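Local structure of R.MvaI (Kocuria varians, 2OA9) at residues 207-212 with 228-233; 102-107 with 119-124; 165-170 with 187-192. The protein is a monomeric restriction endonuclease that recognises its DNA target asymmetrically and probably cuts it with divalent metal ions, as in other PD-(D/E)XK nucleases. All blocks are in the same frame, centred on the assembly; numbering follows the deposited sequence.

Contact 1 of 3, residues 207-212 with 228-233; sequences IKVDIR and HGTAFR. With CD (cadmium ion), chain L; CD (cadmium ion), chain F.
Lys208, Val209 and Asp210 pair with Arg233, Phe232 and Ala231 in an antiparallel beta hairpin made by strands 207-215 and 225-235, inside the five-stranded antiparallel sheet of the enzyme. The short strand segments run 155° apart in direction and approach to 4.8 Å between their axes. Lys208 and Arg233 form one hydrogen-bonded pair, each backbone N donating to the other's O. Asp210 and Ala231 form the next, with Asp210 N 2.8 Å from Ala231 O. Between them Val209 faces Phe232 as a non-hydrogen-bonded pair, and the two side chains lie next to each other on one face of the sheet, where Val209 CG2 touches Phe232 CE2 at 3.9 Å. There the Phe232 ring also stacks on Phe73 and meets Trp150 edge-to-face. The fit is tight beside it: Val209 CG1 presses on Thr230 CG2 at only 3.4 Å. Past Ala231 the direct ladder gives way to water, one molecule linking Arg212 N with Thr230 OG1 and another linking Arg212 O with His228 N.

The other face, with Asp210 and Arg233, carries a cadmium ion. Asp210 chelates it through OD1 and OD2, and His103 of the neighbouring strand and three waters complete the site. A bend in the Arg233 chain (chi3 89°) swings its guanidinium to the same carboxylate, giving a salt bridge that probably offsets part of the acid's charge alongside the metal. OD2 therefore serves two cations: cadmium at 2.3 Å, and Arg233 NH1 at 2.8 Å; OD2 lies near the guanidinium plane, at its edge, whereas NH1 comes to OD2 from above the carboxylate, with N-H...O bent to 136°.

Contact 2 of 3, residues 102-107 with 119-124; sequences LHQTVS and YDFKID. With CD (cadmium ion), chain F; CD (cadmium ion), chain G.
Phe121 reaches across to Val106, Gln104 and Leu102, touching a different one at each stage of its length. Its CB sits against both methyls of Val106, 3.8 Å from CG1. Farther out, ring atom CD2 meets the aliphatic CG of Gln104 at 4.0 Å, and at the far end CZ comes to 3.9 Å from Leu102 CD1, a side chain arriving from the opposite direction. Gln104 CG, Leu102 CD1 and Val106 CG2 all approach the ring obliquely. With CG set anti to the carbonyl carbon (chi1 -56°), the ring runs back along strand 102-106 instead of following its own backbone, while Tyr91 of helix 83-91 also touches it. The Gln104 amide, 21° from the ring plane, is held by NE2 donating to Thr105 O at 3.1 Å.

The contact joins two antiparallel sheets: strand 100-106 belongs to the five-stranded one, strand 119-126 is an outer strand of a three-stranded one. Here the segments diverge by 41°, and apolar side chains fill the wedge between them. Val106 CG1 lies at its narrow part, 3.6 Å from Lys122 CA and also against Ile123 CG1. At that end the backbones come together: Ile123 N donates to Ser107 O at 2.9 Å, approaching from above the carbonyl plane, and a water that accepts from Ser107 N lies 3.1 Å from Phe121 O, to which it can donate. Lys122 lays its CG beside Ser107 O and sends NZ to a salt bridge with Glu135. Asp124, a calcium ligand in another crystal structure of this protein, here chelates a cadmium ion through OD1 and OD2.

Contact 3 of 3, residues 165-170 with 187-192; sequences YIAVIS and ANLFTD
The Tyr165 ring is met at its edge, where Thr191 CG2 lies in the ring plane 3.8 Å from CE2, and Phe190 O stands 3.5 Å from CD2. Leu189 CD1 comes to the same ring obliquely and touches Tyr165 CB as well. Over one face of the Phe190 ring, above its centre, lies Asp192 N; Ile166 CD1 approaches that ring obliquely, 3.9 Å from CD2. Phe190 CG is roughly anti to the backbone N (chi1 161°), which carries the ring across the Ile166 side chain. With an alanine in place of Tyr165, Thr191 CG2 would probably lose its partner at the ring edge, and a gap would open toward Tyr7 and Leu11 of helix 6-19, which the tyrosine also touches.

Between the two strands the backbones pair antiparallel. Val168 and Asn188 exchange two hydrogen bonds, Asn188 N lying 2.8 Å from Val168 O. Phe190 N donates to Ile166 O at 2.8 Å, almost in line with the carbonyl, but the return bond from Ile166 N is weak at 3.5 Å to Phe190 O. On the sheet face of Ala167 and Leu189, opposite Ile166 and Phe190, Ile169 CG2 packs on Ala187 CB. This is a beta hairpin in the mixed sheet, with strand 58-61, which carries Glu58 and Ile59, calcium ligands in another structure of this protein, running parallel to strand 166-176, consistent with the PD-(D/E)XK nuclease core.

Contacts 1 and 2 adjoin, their centres 10 Å apart: strands 207-215 and 100-106 are neighbours in one sheet, probably hydrogen-bonded, Val106 N to Val209 O and Gln104 N to Ile211 O, both 2.8 Å. They also share a cadmium ion, with His103 supplied by contact 2 and Asp210 by contact 1. Contact 3 belongs to the other large sheet, its centre 23 Å from that of contact 1 and 30 Å from that of contact 2. It lies next to Asp53, Glu58 and Ile59, which bind calcium in another structure of the protein and probably mark the catalytic region; Asp124 and Ile125, a second such calcium site, lie at the contact 2 end.

Contact 1 of 3, residues 207-212 with 228-233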
loop_
_atom_site.group_PDB
_atom_site.type_symbol
_atom_site.label_atom_id
_atom_site.label_comp_id
_atom_site.label_asym_id
_atom_site.label_seq_id
_atom_site.Cartn_x
_atom_site.Cartn_y
_atom_site.Cartn_z
ATOM N N ILE A 207 -9.695 -0.100 -0.460
ATOM C CA ILE A 207 -8.425 -0.272 -1.207
ATOM C C ILE A 207 -8.682 0.193 -2.613
ATOM O O ILE A 207 -9.662 -0.171 -3.219
ATOM C CB ILE A 207 -7.935 -1.726 -1.139
ATOM C CG1 ILE A 207 -7.768 -2.160 0.332
ATOM C CG2 ILE A 207 -6.664 -1.978 -1.956
ATOM C CD1 ILE A 207 -7.172 -3.542 0.539
ATOM N N LYS A 208 -7.791 1.020 -3.143
ATOM C CA LYS A 208 -8.032 1.651 -4.424
ATOM C C LYS A 208 -7.022 1.128 -5.404
ATOM O O LYS A 208 -5.934 0.755 -5.035
ATOM C CB LYS A 208 -7.833 3.167 -4.318
ATOM C CG LYS A 208 -8.700 3.873 -3.282
ATOM C CD LYS A 208 -10.122 3.431 -3.329
ATOM C CE LYS A 208 -11.024 4.303 -2.444
ATOM N NZ LYS A 208 -12.444 4.110 -2.806
ATOM N N VAL A 209 -7.397 1.149 -6.676
ATOM C CA VAL A 209 -6.539 0.746 -7.790
ATOM C C VAL A 209 -6.280 2.030 -8.589
ATOM O O VAL A 209 -7.188 2.565 -9.225
ATOM C CB VAL A 209 -7.276 -0.313 -8.616
ATOM C CG1 VAL A 209 -6.481 -0.729 -9.803
ATOM C CG2 VAL A 209 -7.598 -1.544 -7.730
ATOM N N ASP A 210 -5.060 2.535 -8.494
ATOM C CA ASP A 210 -4.653 3.814 -9.099
ATOM C C ASP A 210 -3.969 3.555 -10.440
ATOM O O ASP A 210 -2.815 3.135 -10.495
ATOM C CB ASP A 210 -3.690 4.519 -8.118
ATOM C CG ASP A 210 -3.405 5.933 -8.437
ATOM O OD1 ASP A 210 -3.144 6.247 -9.600
ATOM O OD2 ASP A 210 -3.304 6.806 -7.539
ATOM N N ILE A 211 -4.723 3.721 -11.500
ATOM C CA ILE A 211 -4.224 3.521 -12.876
ATOM C C ILE A 211 -3.540 4.803 -13.281
ATOM O O ILE A 211 -4.150 5.866 -13.263
ATOM C CB ILE A 211 -5.379 3.199 -13.782
ATOM C CG1 ILE A 211 -6.068 1.929 -13.304
ATOM C CG2 ILE A 211 -4.901 3.118 -15.248
ATOM C CD1 ILE A 211 -7.367 1.628 -14.046
ATOM N N ARG A 212 -2.275 4.707 -13.671
ATOM C CA ARG A 212 -1.477 5.886 -14.053
ATOM C C ARG A 212 -0.643 5.488 -15.247
ATOM O O ARG A 212 0.553 5.170 -15.144
ATOM C CB ARG A 212 -0.646 6.362 -12.862
ATOM C CG ARG A 212 0.091 7.658 -13.049
ATOM C CD ARG A 212 1.223 7.830 -12.044
ATOM N NE ARG A 212 1.001 8.908 -11.083
ATOM C CZ ARG A 212 1.592 10.111 -11.109
ATOM N NH1 ARG A 212 2.433 10.483 -12.072
ATOM N NH2 ARG A 212 1.314 10.975 -10.146
ATOM N N HIS A 228 4.505 2.736 -14.785
ATOM C CA HIS A 228 5.307 2.080 -13.737
ATOM C C HIS A 228 4.526 0.990 -12.987
ATOM O O HIS A 228 5.068 0.358 -12.073
ATOM C CB HIS A 228 5.944 3.136 -12.804
ATOM C CG HIS A 228 6.946 4.017 -13.499
ATOM N ND1 HIS A 228 6.935 5.394 -13.410
ATOM C CD2 HIS A 228 7.969 3.707 -14.331
ATOM C CE1 HIS A 228 7.911 5.892 -14.148
ATOM N NE2 HIS A 228 8.559 4.890 -14.715
ATOM N N GLY A 229 3.282 0.742 -13.402
ATOM C CA GLY A 229 2.450 -0.290 -12.817
ATOM C C GLY A 229 1.281 0.346 -12.094
ATOM O O GLY A 229 1.419 1.299 -11.368
ATOM N N THR A 230 0.133 -0.260 -12.255
ATOM C CA THR A 230 -1.057 0.151 -11.524
ATOM C C THR A 230 -0.851 -0.068 -10.020
ATOM O O THR A 230 -0.410 -1.134 -9.606
ATOM C CB THR A 230 -2.216 -0.679 -12.037
ATOM O OG1 THR A 230 -2.420 -0.296 -13.422
ATOM C CG2 THR A 230 -3.499 -0.401 -11.298
ATOM N N ALA A 231 -1.133 0.936 -9.226
ATOM C CA ALA A 231 -0.762 0.908 -7.814
ATOM C C ALA A 231 -2.001 0.493 -6.991
ATOM O O ALA A 231 -3.075 1.044 -7.164
ATOM C CB ALA A 231 -0.233 2.239 -7.367
ATOM N N PHE A 232 -1.791 -0.405 -6.031
ATOM C CA PHE A 232 -2.822 -0.858 -5.121
ATOM C C PHE A 232 -2.568 -0.161 -3.820
ATOM O O PHE A 232 -1.502 -0.325 -3.235
ATOM C CB PHE A 232 -2.808 -2.394 -4.999
ATOM C CG PHE A 232 -3.301 -3.091 -6.227
ATOM C CD1 PHE A 232 -2.594 -3.070 -7.405
ATOM C CD2 PHE A 232 -4.501 -3.762 -6.217
ATOM C CE1 PHE A 232 -3.089 -3.681 -8.527
ATOM C CE2 PHE A 232 -4.986 -4.413 -7.334
ATOM C CZ PHE A 232 -4.280 -4.359 -8.494
ATOM N N ARG A 233 -3.494 0.719 -3.439
ATOM C CA ARG A 233 -3.257 1.698 -2.377
ATOM C C ARG A 233 -4.309 1.643 -1.289
ATOM O O ARG A 233 -5.459 1.380 -1.528
ATOM C CB ARG A 233 -3.214 3.112 -2.973
ATOM C CG ARG A 233 -2.239 3.250 -4.122
ATOM C CD ARG A 233 -2.128 4.612 -4.732
ATOM N NE ARG A 233 -1.139 5.406 -4.060
ATOM C CZ ARG A 233 -0.960 6.686 -4.337
ATOM N NH1 ARG A 233 -1.698 7.244 -5.288
ATOM N NH2 ARG A 233 -0.072 7.404 -3.664
HETATM CD CD CD L . 9.714 6.168 -16.078
HETATM CD CD CD F . -2.813 8.467 -9.039
HETATM O O HOH W 1 -0.911 2.227 -14.163
HETATM O O HOH W 2 2.751 4.663 -13.722
HETATM O O HOH W 3 -0.549 8.156 -8.509
HETATM O O HOH W 4 -5.114 8.546 -9.596
HETATM O O HOH W 5 -2.909 10.111 -7.532
#

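Contact 2 of 3, residues 102-107 with 119-124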
loop_
_atom_site.group_PDB
_atom_site.type_symbol
_atom_site.label_atom_id
_atom_site.label_comp_id
_atom_site.label_asym_id
_atom_site.label_seq_id
_atom_site.Cartn_x
_atom_site.Cartn_y
_atom_site.Cartn_z
ATOM N N LEU A 102 -4.095 7.755 -19.350
ATOM C CA LEU A 102 -5.183 7.410 -18.438
ATOM C C LEU A 102 -4.682 7.431 -17.004
ATOM O O LEU A 102 -3.896 6.570 -16.622
ATOM C CB LEU A 102 -5.801 6.042 -18.773
ATOM C CG LEU A 102 -6.943 5.511 -17.905
ATOM C CD1 LEU A 102 -8.170 6.424 -17.985
ATOM C CD2 LEU A 102 -7.282 4.105 -18.309
ATOM N N HIS A 103 -5.130 8.416 -16.247
ATOM C CA HIS A 103 -4.798 8.536 -14.835
ATOM C C HIS A 103 -6.137 8.581 -14.092
ATOM O O HIS A 103 -6.799 9.586 -14.102
ATOM C CB HIS A 103 -3.977 9.799 -14.521
ATOM C CG HIS A 103 -3.361 9.770 -13.165
ATOM N ND1 HIS A 103 -2.537 10.768 -12.690
ATOM C CD2 HIS A 103 -3.400 8.820 -12.201
ATOM C CE1 HIS A 103 -2.100 10.423 -11.489
ATOM N NE2 HIS A 103 -2.651 9.287 -11.149
ATOM N N GLN A 104 -6.459 7.525 -13.352
ATOM C CA GLN A 104 -7.738 7.423 -12.639
ATOM C C GLN A 104 -7.632 6.478 -11.472
ATOM O O GLN A 104 -7.119 5.374 -11.617
ATOM C CB GLN A 104 -8.814 6.922 -13.600
ATOM C CG GLN A 104 -10.189 6.760 -13.073
ATOM C CD GLN A 104 -10.784 8.056 -12.695
ATOM O OE1 GLN A 104 -10.889 8.979 -13.549
ATOM N NE2 GLN A 104 -11.112 8.210 -11.415
ATOM N N THR A 105 -8.107 6.908 -10.317
ATOM C CA THR A 105 -8.272 6.041 -9.163
ATOM C C THR A 105 -9.631 5.308 -9.232
ATOM O O THR A 105 -10.686 5.932 -9.391
ATOM C CB THR A 105 -8.214 6.843 -7.906
ATOM O OG1 THR A 105 -6.955 7.473 -7.773
ATOM C CG2 THR A 105 -8.297 5.954 -6.670
ATOM N N VAL A 106 -9.608 3.997 -9.139
ATOM C CA VAL A 106 -10.811 3.190 -9.303
ATOM C C VAL A 106 -11.036 2.387 -8.023
ATOM O O VAL A 106 -10.089 1.906 -7.422
ATOM C CB VAL A 106 -10.678 2.202 -10.494
ATOM C CG1 VAL A 106 -11.990 1.561 -10.780
ATOM C CG2 VAL A 106 -10.166 2.909 -11.754
ATOM N N SER A 107 -12.283 2.236 -7.606
ATOM C CA SER A 107 -12.541 1.372 -6.476
ATOM C C SER A 107 -13.550 0.294 -6.839
ATOM O O SER A 107 -14.048 0.268 -7.975
ATOM C CB SER A 107 -13.009 2.230 -5.325
ATOM O OG SER A 107 -14.400 2.460 -5.392
ATOM N N TYR A 119 -15.295 7.740 -20.291
ATOM C CA TYR A 119 -15.600 6.406 -19.723
ATOM C C TYR A 119 -15.507 6.466 -18.203
ATOM O O TYR A 119 -14.759 7.295 -17.674
ATOM C CB TYR A 119 -14.668 5.312 -20.286
ATOM C CG TYR A 119 -14.727 5.295 -21.775
ATOM C CD1 TYR A 119 -15.730 4.568 -22.431
ATOM C CD2 TYR A 119 -13.914 6.091 -22.541
ATOM C CE1 TYR A 119 -15.879 4.621 -23.785
ATOM C CE2 TYR A 119 -14.051 6.092 -23.918
ATOM C CZ TYR A 119 -15.041 5.395 -24.518
ATOM O OH TYR A 119 -15.171 5.463 -25.893
ATOM N N ASP A 120 -16.296 5.615 -17.544
ATOM C CA ASP A 120 -16.263 5.425 -16.092
ATOM C C ASP A 120 -15.801 3.999 -15.791
ATOM O O ASP A 120 -15.822 3.139 -16.641
ATOM C CB ASP A 120 -17.617 5.651 -15.466
ATOM C CG ASP A 120 -18.129 7.052 -15.655
ATOM O OD1 ASP A 120 -17.319 7.991 -15.630
ATOM O OD2 ASP A 120 -19.340 7.250 -15.843
ATOM N N PHE A 121 -15.320 3.795 -14.572
ATOM C CA PHE A 121 -14.598 2.583 -14.235
ATOM C C PHE A 121 -15.049 2.066 -12.879
ATOM O O PHE A 121 -15.326 2.854 -11.994
ATOM C CB PHE A 121 -13.081 2.802 -14.194
ATOM C CG PHE A 121 -12.519 3.345 -15.455
ATOM C CD1 PHE A 121 -12.066 2.488 -16.454
ATOM C CD2 PHE A 121 -12.443 4.708 -15.671
ATOM C CE1 PHE A 121 -11.566 2.977 -17.640
ATOM C CE2 PHE A 121 -11.932 5.204 -16.866
ATOM C CZ PHE A 121 -11.511 4.338 -17.840
ATOM N N LYS A 122 -15.014 0.735 -12.719
ATOM C CA LYS A 122 -15.224 0.082 -11.420
ATOM C C LYS A 122 -14.401 -1.200 -11.366
ATOM O O LYS A 122 -14.194 -1.859 -12.376
ATOM C CB LYS A 122 -16.693 -0.197 -11.207
ATOM C CG LYS A 122 -17.014 -0.661 -9.775
ATOM C CD LYS A 122 -18.518 -0.550 -9.465
ATOM C CE LYS A 122 -19.448 -1.316 -10.353
ATOM N NZ LYS A 122 -19.339 -2.778 -10.206
ATOM N N ILE A 123 -13.955 -1.608 -10.193
ATOM C CA ILE A 123 -13.348 -2.938 -10.031
ATOM C C ILE A 123 -14.421 -3.921 -9.553
ATOM O O ILE A 123 -15.277 -3.599 -8.728
ATOM C CB ILE A 123 -12.190 -2.909 -9.022
ATOM C CG1 ILE A 123 -11.137 -1.839 -9.400
ATOM C CG2 ILE A 123 -11.550 -4.314 -8.870
ATOM C CD1 ILE A 123 -10.394 -2.143 -10.663
ATOM N N ASP A 124 -14.450 -5.095 -10.146
ATOM C CA ASP A 124 -15.317 -6.177 -9.685
ATOM C C ASP A 124 -14.477 -7.428 -9.435
ATOM O O ASP A 124 -13.628 -7.810 -10.243
ATOM C CB ASP A 124 -16.524 -6.457 -10.634
ATOM C CG ASP A 124 -17.560 -7.315 -10.008
ATOM O OD1 ASP A 124 -18.184 -6.885 -8.996
ATOM O OD2 ASP A 124 -17.799 -8.478 -10.413
HETATM CD CD CD F . -2.813 8.467 -9.039
HETATM CD CD CD G . -19.718 -8.555 -8.677
HETATM O O HOH W 4 -5.114 8.546 -9.596
HETATM O O HOH W 6 -14.556 3.353 -9.003
HETATM O O HOH W 3 -0.549 8.156 -8.509
HETATM O O HOH W 5 -2.909 10.111 -7.532
HETATM O O HOH W 7 -18.270 -9.865 -7.588
#

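Contact 3 of 3, residues 165-170 with 187-192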
loop_
_atom_site.group_PDB
_atom_site.type_symbol
_atom_site.label_atom_id
_atom_site.label_comp_id
_atom_site.label_asym_id
_atom_site.label_seq_id
_atom_site.Cartn_x
_atom_site.Cartn_y
_atom_site.Cartn_z
ATOM N N TYR A 165 6.959 -5.248 6.730
ATOM C CA TYR A 165 6.441 -4.925 8.051
ATOM C C TYR A 165 6.193 -3.422 8.220
ATOM O O TYR A 165 6.910 -2.589 7.692
ATOM C CB TYR A 165 7.391 -5.438 9.158
ATOM C CG TYR A 165 7.563 -6.941 9.207
ATOM C CD1 TYR A 165 8.738 -7.549 8.749
ATOM C CD2 TYR A 165 6.562 -7.746 9.691
ATOM C CE1 TYR A 165 8.879 -8.925 8.783
ATOM C CE2 TYR A 165 6.690 -9.091 9.749
ATOM C CZ TYR A 165 7.848 -9.677 9.305
ATOM O OH TYR A 165 7.921 -11.029 9.347
ATOM N N ILE A 166 5.138 -3.088 8.950
ATOM C CA ILE A 166 4.865 -1.708 9.340
ATOM C C ILE A 166 4.501 -1.738 10.820
ATOM O O ILE A 166 3.793 -2.662 11.262
ATOM C CB ILE A 166 3.666 -1.140 8.542
ATOM C CG1 ILE A 166 4.007 -1.017 7.064
ATOM C CG2 ILE A 166 3.255 0.232 9.052
ATOM C CD1 ILE A 166 2.821 -1.240 6.182
ATOM N N ALA A 167 4.924 -0.719 11.554
ATOM C CA ALA A 167 4.501 -0.547 12.950
ATOM C C ALA A 167 3.796 0.790 13.105
ATOM O O ALA A 167 4.325 1.841 12.746
ATOM C CB ALA A 167 5.679 -0.668 13.909
ATOM N N VAL A 168 2.586 0.747 13.636
ATOM C CA VAL A 168 1.827 1.941 13.969
ATOM C C VAL A 168 1.835 2.061 15.496
ATOM O O VAL A 168 1.398 1.157 16.190
ATOM C CB VAL A 168 0.402 1.847 13.456
ATOM C CG1 VAL A 168 -0.394 3.072 13.816
ATOM C CG2 VAL A 168 0.388 1.563 11.983
ATOM N N ILE A 169 2.346 3.173 15.978
ATOM C CA ILE A 169 2.762 3.337 17.372
ATOM C C ILE A 169 2.091 4.536 18.014
ATOM O O ILE A 169 1.516 5.396 17.339
ATOM C CB ILE A 169 4.305 3.468 17.488
ATOM C CG1 ILE A 169 4.810 4.753 16.839
ATOM C CG2 ILE A 169 4.990 2.242 16.854
ATOM C CD1 ILE A 169 6.313 5.013 17.047
ATOM N N SER A 170 2.155 4.639 19.345
ATOM C CA SER A 170 1.859 5.897 19.999
ATOM C C SER A 170 2.762 6.118 21.178
ATOM O O SER A 170 3.353 5.165 21.672
ATOM C CB SER A 170 0.375 6.010 20.389
ATOM O OG SER A 170 0.108 5.100 21.441
ATOM N N ALA A 187 2.763 -0.786 20.178
ATOM C CA ALA A 187 3.045 -0.839 18.761
ATOM C C ALA A 187 2.111 -1.879 18.137
ATOM O O ALA A 187 1.962 -2.971 18.642
ATOM C CB ALA A 187 4.518 -1.144 18.501
ATOM N N ASN A 188 1.464 -1.525 17.034
ATOM C CA ASN A 188 0.686 -2.429 16.230
ATOM C C ASN A 188 1.548 -2.822 15.042
ATOM O O ASN A 188 1.842 -1.999 14.161
ATOM C CB ASN A 188 -0.585 -1.752 15.720
ATOM C CG ASN A 188 -1.543 -1.439 16.811
ATOM O OD1 ASN A 188 -1.267 -0.573 17.648
ATOM N ND2 ASN A 188 -2.708 -2.055 16.768
ATOM N N LEU A 189 1.986 -4.081 15.034
ATOM C CA LEU A 189 2.896 -4.597 14.005
ATOM C C LEU A 189 2.077 -5.377 12.980
ATOM O O LEU A 189 1.547 -6.441 13.256
ATOM C CB LEU A 189 3.959 -5.528 14.629
ATOM C CG LEU A 189 4.993 -6.049 13.634
ATOM C CD1 LEU A 189 5.879 -4.993 13.065
ATOM C CD2 LEU A 189 5.849 -7.192 14.298
ATOM N N PHE A 190 1.994 -4.797 11.789
ATOM C CA PHE A 190 1.353 -5.405 10.628
ATOM C C PHE A 190 2.350 -6.415 10.094
ATOM O O PHE A 190 3.505 -6.060 9.797
ATOM C CB PHE A 190 1.094 -4.315 9.572
ATOM C CG PHE A 190 0.870 -4.854 8.177
ATOM C CD1 PHE A 190 -0.371 -5.330 7.804
ATOM C CD2 PHE A 190 1.888 -4.898 7.256
ATOM C CE1 PHE A 190 -0.588 -5.818 6.521
ATOM C CE2 PHE A 190 1.671 -5.373 5.984
ATOM C CZ PHE A 190 0.426 -5.810 5.614
ATOM N N THR A 191 1.903 -7.651 9.889
ATOM C CA THR A 191 2.789 -8.747 9.432
ATOM C C THR A 191 2.362 -9.457 8.150
ATOM O O THR A 191 3.137 -10.240 7.584
ATOM C CB THR A 191 2.980 -9.820 10.537
ATOM O OG1 THR A 191 1.728 -10.430 10.873
ATOM C CG2 THR A 191 3.512 -9.264 11.847
ATOM N N ASP A 192 1.141 -9.256 7.688
ATOM C CA ASP A 192 0.645 -9.986 6.513
ATOM C C ASP A 192 -0.654 -9.410 6.028
ATOM O O ASP A 192 -1.416 -8.803 6.788
ATOM C CB ASP A 192 0.473 -11.479 6.776
ATOM C CG ASP A 192 0.332 -12.289 5.482
ATOM O OD1 ASP A 192 1.014 -11.956 4.470
ATOM O OD2 ASP A 192 -0.473 -13.254 5.401
#